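Local atomic coordinates of lipase (Rhizopus chinensis, PDB entry 6A0W), a protein that probably hydrolyses the ester bonds of triacylglycerols, as a fungal class 3 lipase built on the alpha/beta-hydrolase fold. Residues L87-G92 with T106-N111; T169-G174 with Y200-P205; D231-V236 with A282-Y287. All coordinates share one frame; numbering follows the deposited sequence.

Contact 1: L87-G92 with T106-N111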
# COMPACT_ATOMS: atom_id res chain seq x y z
N LEU A 87 -13.39 -3.12 -14.53
CA LEU A 87 -14.48 -2.55 -13.72
C LEU A 87 -14.08 -1.46 -12.71
O LEU A 87 -14.90 -0.61 -12.38
CB LEU A 87 -15.18 -3.65 -12.96
CG LEU A 87 -16.39 -4.34 -13.55
CD1 LEU A 87 -16.84 -5.36 -12.51
CD2 LEU A 87 -17.48 -3.32 -13.85
N THR A 88 -12.91 -1.63 -12.07
CA THR A 88 -12.38 -0.63 -11.10
C THR A 88 -11.01 -0.12 -11.52
O THR A 88 -10.31 0.58 -10.76
CB THR A 88 -12.24 -1.24 -9.68
OG1 THR A 88 -11.44 -2.43 -9.73
CG2 THR A 88 -13.61 -1.54 -9.06
N ASP A 89 -10.61 -0.44 -12.75
CA ASP A 89 -9.26 -0.12 -13.22
C ASP A 89 -8.18 -0.54 -12.20
O ASP A 89 -7.24 0.22 -11.90
CB ASP A 89 -9.13 1.37 -13.56
CG ASP A 89 -7.94 1.66 -14.51
OD1 ASP A 89 -7.47 0.73 -15.21
OD2 ASP A 89 -7.43 2.81 -14.47
N THR A 90 -8.27 -1.80 -11.79
CA THR A 90 -7.27 -2.41 -10.93
C THR A 90 -6.28 -3.15 -11.81
O THR A 90 -6.66 -3.92 -12.67
CB THR A 90 -7.93 -3.35 -9.90
OG1 THR A 90 -8.86 -2.60 -9.10
CG2 THR A 90 -6.88 -4.00 -9.02
N ASN A 91 -5.01 -2.85 -11.63
CA ASN A 91 -3.96 -3.34 -12.48
C ASN A 91 -2.84 -3.85 -11.59
O ASN A 91 -2.71 -3.43 -10.45
CB ASN A 91 -3.42 -2.21 -13.37
CG ASN A 91 -4.47 -1.62 -14.31
OD1 ASN A 91 -4.50 -2.01 -15.47
ND2 ASN A 91 -5.28 -0.65 -13.85
N GLY A 92 -1.99 -4.72 -12.11
CA GLY A 92 -0.86 -5.20 -11.36
C GLY A 92 0.04 -6.08 -12.18
O GLY A 92 -0.19 -6.33 -13.37
N THR A 106 2.78 -6.54 -7.37
CA THR A 106 2.50 -5.09 -7.27
C THR A 106 1.10 -4.76 -7.80
O THR A 106 0.74 -5.29 -8.83
CB THR A 106 3.56 -4.30 -8.05
OG1 THR A 106 4.86 -4.69 -7.62
CG2 THR A 106 3.40 -2.81 -7.93
N PHE A 107 0.38 -3.88 -7.14
CA PHE A 107 -0.97 -3.49 -7.58
C PHE A 107 -1.16 -1.97 -7.60
O PHE A 107 -0.45 -1.23 -6.94
CB PHE A 107 -2.04 -4.01 -6.63
CG PHE A 107 -2.06 -5.50 -6.40
CD1 PHE A 107 -1.30 -6.07 -5.40
CD2 PHE A 107 -2.86 -6.32 -7.18
CE1 PHE A 107 -1.33 -7.44 -5.19
CE2 PHE A 107 -2.88 -7.68 -6.96
CZ PHE A 107 -2.12 -8.23 -5.96
N ARG A 108 -2.13 -1.46 -8.66
CA ARG A 108 -2.73 -0.14 -8.37
C ARG A 108 -4.24 -0.25 -8.54
O ARG A 108 -4.69 -1.09 -9.30
CB ARG A 108 -2.16 0.94 -9.29
CG ARG A 108 -2.49 0.75 -10.76
CD ARG A 108 -1.89 1.80 -11.68
NE ARG A 108 -2.26 1.59 -13.07
CZ ARG A 108 -3.35 2.08 -13.64
NH1 ARG A 108 -4.19 2.82 -12.92
NH2 ARG A 108 -3.61 1.84 -14.91
N GLY A 109 -4.83 0.79 -8.22
CA GLY A 109 -6.23 1.05 -8.56
C GLY A 109 -6.28 2.20 -9.55
O GLY A 109 -5.31 2.41 -10.24
N THR A 110 -7.34 2.95 -9.56
CA THR A 110 -7.48 4.07 -10.50
C THR A 110 -6.50 5.20 -10.18
O THR A 110 -6.26 5.45 -9.02
CB THR A 110 -8.90 4.64 -10.43
OG1 THR A 110 -8.93 5.79 -11.26
CG2 THR A 110 -9.33 5.00 -9.03
N ASN A 111 -6.00 5.84 -11.21
CA ASN A 111 -5.15 7.02 -11.09
C ASN A 111 -6.01 8.27 -11.03
O ASN A 111 -5.47 9.36 -11.00
CB ASN A 111 -4.15 7.14 -12.25
CG ASN A 111 -4.77 6.94 -13.65
OD1 ASN A 111 -5.81 6.26 -13.82
ND2 ASN A 111 -4.01 7.35 -14.67
O HOH W 1 -9.64 1.40 -8.41
O HOH W 2 -8.87 4.96 -13.80
O HOH W 3 -7.12 5.50 -16.08
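N91 and R108 lie side by side on one face of an antiparallel strand pair, and the arginine side chain traces the contact. Its first torsion (chi1 65°) sets CG between the backbone N and the carbonyl carbon, and the extended chain beyond runs alongside the asparagine. CG packs 4.1 Å from N91 CB. Farther out, NE lies 3.8 Å from N91 ND2 and turns its N-H to A54 O in a weak hydrogen bond. CZ comes within 3.3 Å of N91 ND2, which lies over one face toward the rim, the amide and guanidinium planes stacked and 11° apart. NH2 meets the same ND2, but as two donors they form no hydrogen bond. At the tip, NH1 forms a loose salt bridge with D89 OD2 (3.6 Å), which approaches near the guanidinium plane, the carboxylate standing almost perpendicular to it; NH1 also gives a weak bond to G109 O.

The amide has its own fastenings. N91 ND2 donates to D89 OD1 (2.9 Å), reaching it from above the carboxylate, while N91 OD1 is bonded to T84 OG1, so both ends hold the amide against the guanidinium. In the backbone, N91 and R108 form a hydrogen-bonded pair: N91 N to R108 O at 2.9 Å and R108 N to N91 O at 2.7 Å. Where the strands part, a water bridges T88 O and T110 N. On the side of strand 78-85, D89 and T90 both face S85 in a G1 beta bulge. The contact is the open end of the beta hairpin of strands 90-97 and 102-108.

Contact 2: T169-G174 with Y200-P205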
# COMPACT_ATOMS: atom_id res chain seq x y z
N THR A 169 3.47 -5.05 -2.83
CA THR A 169 3.54 -3.59 -2.68
C THR A 169 2.48 -2.86 -3.51
O THR A 169 2.01 -3.37 -4.52
CB THR A 169 4.98 -3.04 -2.96
OG1 THR A 169 5.03 -1.65 -2.61
CG2 THR A 169 5.36 -3.18 -4.42
N GLY A 170 1.97 -1.75 -2.97
CA GLY A 170 1.09 -0.88 -3.71
C GLY A 170 0.96 0.49 -3.10
O GLY A 170 1.14 0.65 -1.88
N HIS A 171 0.60 1.45 -3.95
CA HIS A 171 0.24 2.83 -3.58
C HIS A 171 -1.27 2.92 -3.55
O HIS A 171 -1.95 2.26 -4.34
CB HIS A 171 0.85 3.80 -4.60
CG HIS A 171 0.39 5.22 -4.46
ND1 HIS A 171 -0.35 5.85 -5.44
CD2 HIS A 171 0.66 6.16 -3.53
CE1 HIS A 171 -0.56 7.11 -5.08
NE2 HIS A 171 -0.02 7.30 -3.88
N SER A 172 -1.81 3.71 -2.63
CA SER A 172 -3.20 4.12 -2.76
C SER A 172 -4.11 2.88 -2.76
O SER A 172 -3.90 1.97 -1.96
CB SER A 172 -3.39 4.94 -4.05
OG SER A 172 -4.65 5.62 -4.09
N LEU A 173 -5.16 2.86 -3.58
CA LEU A 173 -6.07 1.69 -3.61
C LEU A 173 -5.29 0.44 -3.93
O LEU A 173 -5.66 -0.66 -3.54
CB LEU A 173 -7.24 1.90 -4.59
CG LEU A 173 -8.47 2.55 -4.00
CD1 LEU A 173 -8.18 3.93 -3.40
CD2 LEU A 173 -9.56 2.60 -5.06
N GLY A 174 -4.14 0.59 -4.57
CA GLY A 174 -3.27 -0.55 -4.81
C GLY A 174 -2.71 -1.14 -3.53
O GLY A 174 -2.36 -2.34 -3.48
N TYR A 200 4.27 -4.01 1.79
CA TYR A 200 4.65 -2.59 1.88
C TYR A 200 3.69 -1.75 1.09
O TYR A 200 3.47 -1.99 -0.11
CB TYR A 200 6.05 -2.36 1.31
CG TYR A 200 7.16 -2.92 2.18
CD1 TYR A 200 7.53 -4.26 2.06
CD2 TYR A 200 7.95 -2.09 2.99
CE1 TYR A 200 8.49 -4.81 2.88
CE2 TYR A 200 8.98 -2.62 3.75
CZ TYR A 200 9.27 -3.97 3.67
OH TYR A 200 10.29 -4.55 4.38
N THR A 201 3.28 -0.66 1.72
CA THR A 201 2.38 0.26 1.06
C THR A 201 2.79 1.75 1.27
O THR A 201 3.42 2.10 2.29
CB THR A 201 0.92 0.08 1.55
OG1 THR A 201 0.80 0.42 2.93
CG2 THR A 201 0.40 -1.35 1.32
N VAL A 202 2.29 2.59 0.37
CA VAL A 202 2.41 4.05 0.42
C VAL A 202 1.03 4.63 0.16
O VAL A 202 0.37 4.24 -0.81
CB VAL A 202 3.48 4.61 -0.55
CG1 VAL A 202 4.87 4.35 0.02
CG2 VAL A 202 3.38 4.00 -1.94
N GLY A 203 0.54 5.45 1.09
CA GLY A 203 -0.78 6.06 0.97
C GLY A 203 -1.96 5.08 0.96
O GLY A 203 -3.02 5.36 0.39
N CYS A 204 -1.84 4.01 1.74
CA CYS A 204 -2.91 3.01 1.87
C CYS A 204 -4.11 3.52 2.65
O CYS A 204 -3.98 4.03 3.78
CB CYS A 204 -2.36 1.75 2.53
SG CYS A 204 -3.46 0.31 2.34
N PRO A 205 -5.31 3.44 2.06
CA PRO A 205 -6.51 3.71 2.87
C PRO A 205 -6.76 2.62 3.93
O PRO A 205 -6.11 1.56 3.92
CB PRO A 205 -7.66 3.65 1.84
CG PRO A 205 -7.15 2.66 0.85
CD PRO A 205 -5.67 2.95 0.71
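V202 packs against H171 across two parallel strands, and V202, S172 and Y200 are the residues with the most surface buried here. V202 CG2 rests 3.7 Å from H171 CB, the two side chains crossing at about a right angle. The backbone of V202 works in both directions: its N donates to G170 O (3.2 Å), and its O accepts from S172 N at 2.9 Å. The same carbonyl oxygen takes a CA-H...O contact from H171 and lies obliquely to the imidazole, 3.3 Å from H171 CD2. That ring is fixed at both nitrogens, ND1 by Y55 OH and NE2 by H284 O.

Y200 opens the register opposite T169. Its O receives G170 N in the carbonyl plane (3.2 Å) and also meets T169 CA. Its CB leaves the sheet on the same face as T169, but the ring leads away to stack on H224, while T169 OG1 bonds to Y47 O.

S172 closes the contact with an unusual backbone, phi 61° and psi -141°, that directs its CB away from the neighbouring strand. There OG bonds to H284 NE2. The other side of the residue faces the 203-205 turn: S172 CA approaches G203 O at 3.4 Å, and P205 CD packs 3.3 Å from S172 O. Helix 173-188 begins immediately afterwards, bringing G174 O close over G170, whose lack of a side chain permits this tight strand-to-helix turn. The GxSxG sequence at G170, S172 and G174, the strained serine and the parallel strands beneath it match the nucleophile elbow of alpha/beta hydrolases, consistent with S172 being the catalytic nucleophile.

Contact 3: D231-V236 with A282-Y287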
# COMPACT_ATOMS: atom_id res chain seq x y z
N ASP A 231 -0.97 13.50 3.52
CA ASP A 231 -1.77 12.67 2.58
C ASP A 231 -3.09 12.28 3.19
O ASP A 231 -3.14 11.67 4.27
CB ASP A 231 -0.93 11.44 2.18
CG ASP A 231 -1.64 10.49 1.25
OD1 ASP A 231 -2.77 10.82 0.84
OD2 ASP A 231 -1.02 9.45 0.88
N ILE A 232 -4.19 12.68 2.55
CA ILE A 232 -5.53 12.34 3.04
C ILE A 232 -5.85 10.85 3.05
O ILE A 232 -6.65 10.37 3.86
CB ILE A 232 -6.61 13.08 2.26
CG1 ILE A 232 -7.95 12.98 2.96
CG2 ILE A 232 -6.69 12.63 0.81
CD1 ILE A 232 -8.95 13.93 2.38
N VAL A 233 -5.26 10.10 2.14
CA VAL A 233 -5.84 8.80 1.83
C VAL A 233 -5.78 7.80 3.01
O VAL A 233 -6.69 6.95 3.19
CB VAL A 233 -5.27 8.19 0.51
CG1 VAL A 233 -5.92 6.84 0.25
CG2 VAL A 233 -5.60 9.08 -0.68
N PRO A 234 -4.69 7.85 3.80
CA PRO A 234 -4.64 6.93 4.94
C PRO A 234 -5.63 7.25 6.04
O PRO A 234 -5.66 6.56 7.08
CB PRO A 234 -3.19 7.06 5.44
CG PRO A 234 -2.42 7.36 4.17
CD PRO A 234 -3.33 8.24 3.36
N HIS A 235 -6.36 8.34 5.86
CA HIS A 235 -7.34 8.77 6.83
C HIS A 235 -8.76 8.54 6.34
O HIS A 235 -9.69 9.06 6.95
CB HIS A 235 -7.13 10.26 7.17
CG HIS A 235 -5.75 10.55 7.65
ND1 HIS A 235 -5.30 10.10 8.87
CD2 HIS A 235 -4.65 10.98 6.97
CE1 HIS A 235 -4.00 10.36 8.97
NE2 HIS A 235 -3.58 10.88 7.83
N VAL A 236 -8.93 7.75 5.28
CA VAL A 236 -10.27 7.33 4.86
C VAL A 236 -10.22 5.82 4.60
O VAL A 236 -9.16 5.29 4.26
CB VAL A 236 -10.75 8.05 3.57
CG1 VAL A 236 -10.70 9.55 3.72
CG2 VAL A 236 -9.92 7.62 2.39
N ALA A 282 -2.92 16.34 -2.61
CA ALA A 282 -1.64 16.61 -3.28
C ALA A 282 -0.54 15.79 -2.61
O ALA A 282 0.38 15.32 -3.26
CB ALA A 282 -1.28 18.11 -3.21
N ASP A 283 -0.58 15.68 -1.28
CA ASP A 283 0.46 14.92 -0.57
C ASP A 283 0.44 13.41 -0.89
O ASP A 283 1.42 12.74 -0.58
CB ASP A 283 0.40 15.18 0.94
CG ASP A 283 1.20 16.44 1.35
OD1 ASP A 283 1.95 16.96 0.51
OD2 ASP A 283 1.21 16.81 2.53
N HIS A 284 -0.63 12.90 -1.52
CA HIS A 284 -0.74 11.47 -1.90
C HIS A 284 0.20 11.11 -3.04
O HIS A 284 0.52 9.92 -3.24
CB HIS A 284 -2.18 11.18 -2.30
CG HIS A 284 -2.49 9.73 -2.54
ND1 HIS A 284 -2.35 8.76 -1.58
CD2 HIS A 284 -3.18 9.14 -3.56
CE1 HIS A 284 -2.94 7.64 -1.98
NE2 HIS A 284 -3.44 7.84 -3.20
N LEU A 285 0.68 12.14 -3.75
CA LEU A 285 1.26 11.97 -5.08
C LEU A 285 2.76 11.83 -5.15
O LEU A 285 3.30 11.52 -6.22
CB LEU A 285 0.79 13.07 -6.04
CG LEU A 285 -0.74 13.28 -6.14
CD1 LEU A 285 -1.05 14.33 -7.21
CD2 LEU A 285 -1.49 11.98 -6.43
N THR A 286 3.43 12.02 -4.01
CA THR A 286 4.89 11.94 -3.95
C THR A 286 5.31 11.27 -2.64
O THR A 286 4.81 11.62 -1.57
CB THR A 286 5.52 13.36 -4.01
OG1 THR A 286 4.87 14.11 -5.05
CG2 THR A 286 7.01 13.27 -4.35
N TYR A 287 6.11 10.23 -2.76
CA TYR A 287 6.64 9.50 -1.61
C TYR A 287 8.14 9.36 -1.86
O TYR A 287 8.56 8.75 -2.86
CB TYR A 287 5.98 8.10 -1.48
CG TYR A 287 4.69 8.16 -0.67
CD1 TYR A 287 3.52 8.65 -1.22
CD2 TYR A 287 4.63 7.68 0.63
CE1 TYR A 287 2.35 8.73 -0.47
CE2 TYR A 287 3.46 7.77 1.41
CZ TYR A 287 2.33 8.27 0.85
OH TYR A 287 1.21 8.49 1.63
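D231 OD2 collects two hydrogen bonds from the 282-287 segment. H284 ND1 donates to it at 2.9 Å, nearly straight (169°), with OD2 lying in the imidazole plane and approached on its syn side. Y287 OH comes to the anti lone pair of OD2 at a short 2.5 Å, and in turn accepts from H228 N. The carboxylate is also tied within its own loop: D231 OD1 receives V233 N at 2.9 Å, an Asx turn that limits its rotation. With CG anti to the backbone N (chi1 178°), D231 reaches across to both donors.

Nonpolar packing falls to V233, whose CG2 sits over the centre of the H284 ring, 3.3 Å from its centroid, in a tight CH-pi contact. Separately, D283 CB makes a van der Waals approach to D231 N (3.4 Å), and D283 OD2 is hydrogen-bonded to R230 N.

H284 NE2 points on to S172 OG, so aspartate, histidine and serine line up as in the Ser-His-Asp triad of lipases and are probably the catalytic residues. Around them, F113 of helix 113-118 meets the H284 ring edge-to-face and I117 touches V233, while V227 and T226 of strand 223-228 back P234 and Y287.

Followed from the N terminus, the three contacts come in series, with no loop nesting in or crossing another. Contact 1 closes the short hairpin of strands 90-97 and 102-108. After helix 137-160 the chain enters contact 2, which closes a beta-alpha-beta crossover through helix 173-188. Contact 3 spans the longest excursion, bringing the loop after strand 223-228 together with the C-terminal region once strands 248-252 and 258-262 have been laid down. F107 N lies 3.1 Å from T169 O, a probable hydrogen bond that joins contacts 1 and 2 as neighbouring strands. Contacts 2 and 3, with centres about 10 Å apart, converge on the probable active site; contacts 1 and 3 do not touch.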